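Long-range contact in DUF952 domain-containing protein (Caulobacter vibrioides, PDB 2O0Q), which is of unknown function but belongs to the DUF952 family, placed in the ADP-ribosyl clan: residues K6-A11 against V57-E62. Numbering follows the deposited sequence.
Sequences KILSRA and VLLAVE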
ATOM      1  N   LYS A   6       0.914   1.074   1.099  1.00 12.37           N
ATOM      2  CA  LYS A   6       0.041  -0.013   0.719  1.00 12.64           C
ATOM      3  C   LYS A   6      -1.362   0.439   1.082  1.00 13.25           C
ATOM      4  O   LYS A   6      -1.590   1.000   2.162  1.00 14.37           O
ATOM      5  CB  LYS A   6       0.377  -1.293   1.498  1.00 11.57           C
ATOM      6  CG  LYS A   6      -0.501  -2.492   1.115  1.00 12.68           C
ATOM      7  CD  LYS A   6      -0.210  -2.966  -0.308  1.00 11.17           C
ATOM      8  CE  LYS A   6      -1.338  -3.830  -0.868  1.00 13.24           C
ATOM      9  NZ  LYS A   6      -1.052  -4.285  -2.272  1.00  9.76           N
ATOM     10  N   ILE A   7      -2.295   0.219   0.168  1.00 13.87           N
ATOM     11  CA  ILE A   7      -3.691   0.552   0.401  1.00 13.89           C
ATOM     12  C   ILE A   7      -4.418  -0.788   0.450  1.00 14.51           C
ATOM     13  O   ILE A   7      -4.243  -1.617  -0.442  1.00 13.93           O
ATOM     14  CB  ILE A   7      -4.266   1.409  -0.751  1.00 14.84           C
ATOM     15  CG1 ILE A   7      -3.524   2.747  -0.807  1.00 15.28           C
ATOM     16  CG2 ILE A   7      -5.769   1.624  -0.550  1.00 15.94           C
ATOM     17  CD1 ILE A   7      -3.893   3.626  -1.996  1.00 18.28           C
ATOM     18  N   LEU A   8      -5.201  -1.014   1.504  1.00 14.38           N
ATOM     19  CA  LEU A   8      -5.946  -2.263   1.631  1.00 13.55           C
ATOM     20  C   LEU A   8      -7.190  -2.060   2.482  1.00 13.79           C
ATOM     21  O   LEU A   8      -7.318  -1.061   3.197  1.00 14.25           O
ATOM     22  CB  LEU A   8      -5.070  -3.372   2.241  1.00 14.60           C
ATOM     23  CG  LEU A   8      -4.876  -3.467   3.762  1.00 14.51           C
ATOM     24  CD1 LEU A   8      -4.100  -4.732   4.081  1.00 13.10           C
ATOM     25  CD2 LEU A   8      -4.137  -2.268   4.295  1.00 15.53           C
ATOM     26  N   SER A   9      -8.114  -3.008   2.402  1.00 13.65           N
ATOM     27  CA  SER A   9      -9.353  -2.919   3.165  1.00 13.04           C
ATOM     28  C   SER A   9      -9.092  -3.135   4.650  1.00 14.74           C
ATOM     29  O   SER A   9      -8.094  -3.747   5.037  1.00 12.02           O
ATOM     30  CB  SER A   9     -10.352  -3.971   2.673  1.00 13.26           C
ATOM     31  OG  SER A   9      -9.950  -5.280   3.050  1.00 13.54           O
ATOM     32  N   ARG A  10      -9.992  -2.623   5.481  1.00 14.67           N
ATOM     33  CA  ARG A  10      -9.873  -2.786   6.927  1.00 17.37           C
ATOM     34  C   ARG A  10      -9.893  -4.281   7.258  1.00 17.69           C
ATOM     35  O   ARG A  10      -9.159  -4.750   8.131  1.00 19.64           O
ATOM     36  CB  ARG A  10     -11.028  -2.058   7.624  1.00 18.42           C
ATOM     37  CG  ARG A  10     -11.267  -2.446   9.085  1.00 21.28           C
ATOM     38  CD  ARG A  10     -10.015  -2.333   9.943  1.00 21.62           C
ATOM     39  NE  ARG A  10      -9.493  -0.971  10.021  1.00 21.80           N
ATOM     40  CZ  ARG A  10      -8.477  -0.612  10.800  1.00 21.93           C
ATOM     41  NH1 ARG A  10      -7.881  -1.519  11.564  1.00 22.42           N
ATOM     42  NH2 ARG A  10      -8.049   0.645  10.813  1.00 22.53           N
ATOM     43  N   ALA A  11     -10.725  -5.030   6.544  1.00 18.49           N
ATOM     44  CA  ALA A  11     -10.823  -6.469   6.768  1.00 19.19           C
ATOM     45  C   ALA A  11      -9.465  -7.129   6.565  1.00 19.57           C
ATOM     46  O   ALA A  11      -9.020  -7.930   7.387  1.00 20.04           O
ATOM     47  CB  ALA A  11     -11.844  -7.081   5.814  1.00 18.80           C
ATOM     48  N   VAL A  57      -7.646   1.392   4.507  1.00 15.59           N
ATOM     49  CA  VAL A  57      -6.576   1.779   5.406  1.00 16.24           C
ATOM     50  C   VAL A  57      -5.301   1.986   4.600  1.00 15.80           C
ATOM     51  O   VAL A  57      -5.033   1.270   3.629  1.00 14.30           O
ATOM     52  CB  VAL A  57      -6.355   0.716   6.518  1.00 17.37           C
ATOM     53  CG1 VAL A  57      -6.288  -0.657   5.916  1.00 21.24           C
ATOM     54  CG2 VAL A  57      -5.076   1.028   7.305  1.00 18.78           C
ATOM     55  N   LEU A  58      -4.533   2.993   4.994  1.00 15.30           N
ATOM     56  CA  LEU A  58      -3.278   3.316   4.335  1.00 14.49           C
ATOM     57  C   LEU A  58      -2.132   2.913   5.256  1.00 14.25           C
ATOM     58  O   LEU A  58      -2.080   3.341   6.410  1.00 13.27           O
ATOM     59  CB  LEU A  58      -3.218   4.826   4.055  1.00 14.49           C
ATOM     60  CG  LEU A  58      -2.028   5.466   3.328  1.00 15.20           C
ATOM     61  CD1 LEU A  58      -0.783   5.365   4.176  1.00 20.14           C
ATOM     62  CD2 LEU A  58      -1.824   4.802   1.973  1.00 13.54           C
ATOM     63  N   LEU A  59      -1.220   2.084   4.752  1.00 13.88           N
ATOM     64  CA  LEU A  59      -0.072   1.664   5.546  1.00 13.47           C
ATOM     65  C   LEU A  59       1.169   2.363   5.007  1.00 15.97           C
ATOM     66  O   LEU A  59       1.460   2.286   3.810  1.00 16.51           O
ATOM     67  CB  LEU A  59       0.147   0.147   5.466  1.00 12.24           C
ATOM     68  CG  LEU A  59      -0.981  -0.827   5.817  1.00 10.70           C
ATOM     69  CD1 LEU A  59      -0.510  -2.249   5.526  1.00 11.37           C
ATOM     70  CD2 LEU A  59      -1.404  -0.676   7.281  1.00 11.21           C
ATOM     71  N   ALA A  60       1.882   3.052   5.893  1.00 14.80           N
ATOM     72  CA  ALA A  60       3.113   3.751   5.533  1.00 16.61           C
ATOM     73  C   ALA A  60       4.261   2.849   5.970  1.00 17.19           C
ATOM     74  O   ALA A  60       4.330   2.439   7.133  1.00 16.65           O
ATOM     75  CB  ALA A  60       3.185   5.092   6.250  1.00 16.18           C
ATOM     76  N   VAL A  61       5.160   2.549   5.040  1.00 17.06           N
ATOM     77  CA  VAL A  61       6.273   1.650   5.317  1.00 17.91           C
ATOM     78  C   VAL A  61       7.652   2.195   4.949  1.00 19.27           C
ATOM     79  O   VAL A  61       7.843   2.746   3.862  1.00 19.52           O
ATOM     80  CB  VAL A  61       6.064   0.313   4.565  1.00 16.83           C
ATOM     81  CG1 VAL A  61       7.259  -0.590   4.765  1.00 16.84           C
ATOM     82  CG2 VAL A  61       4.784  -0.364   5.050  1.00 16.71           C
ATOM     83  N   GLU A  62       8.612   2.034   5.857  1.00 19.70           N
ATOM     84  CA  GLU A  62       9.974   2.484   5.592  1.00 22.10           C
ATOM     85  C   GLU A  62      10.571   1.450   4.642  1.00 21.40           C
ATOM     86  O   GLU A  62      10.672   0.276   4.987  1.00 21.55           O
ATOM     87  CB  GLU A  62      10.786   2.538   6.886  1.00 24.35           C
ATOM     88  CG  GLU A  62      11.893   3.566   6.840  1.00 30.95           C
ATOM     89  CD  GLU A  62      11.349   4.981   6.813  1.00 32.89           C
ATOM     90  OE1 GLU A  62      12.020   5.873   6.251  1.00 34.70           O
ATOM     91  OE2 GLU A  62      10.251   5.202   7.369  1.00 34.28           O
TER
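Leu8 and Val57 sit opposite one another across the two strands as an antiparallel hydrogen-bonded pair, side chains side by side: Leu8 N donates to Val57 O at 3.1 Å, and Val57 N returns the bond to Leu8 O at 2.8 Å. Two residues along, Lys6 and Leu59 repeat the exchange, with Leu59 N only 2.8 Å from Lys6 O and the N-H aimed almost straight at it (175°). Between these two rings Ile7 and Leu58 form the non-hydrogen-bonded pair, where Ile7 CA brings its hydrogen to Val57 O.

The side chain of Leu59 can be followed outward. Its CB passes 3.8 Å from Lys6 O; chi1 of -55° puts CG beside its own backbone N, and from there CG reaches Leu8 CD2 at 3.8 Å. CD1 at the tip meets that same methyl. Leu8, Val57 and Leu59 share this face, and Trp13 of helix 10-19 packs on all three. The other face carries Ile7 CG1 against Leu58 CD2 (3.9 Å), with Phe50 and Leu109 also on Ile7. Ser9 takes the N-cap of helix 10-19, its OG bonded to Glu12, and the guanidinium of Arg10 forms salt bridges with Asp98 and Asp14. Strands 3-9 and 56-62 are thus antiparallel neighbours inside a six-stranded sheet, buried near the centre of an alpha+beta fold.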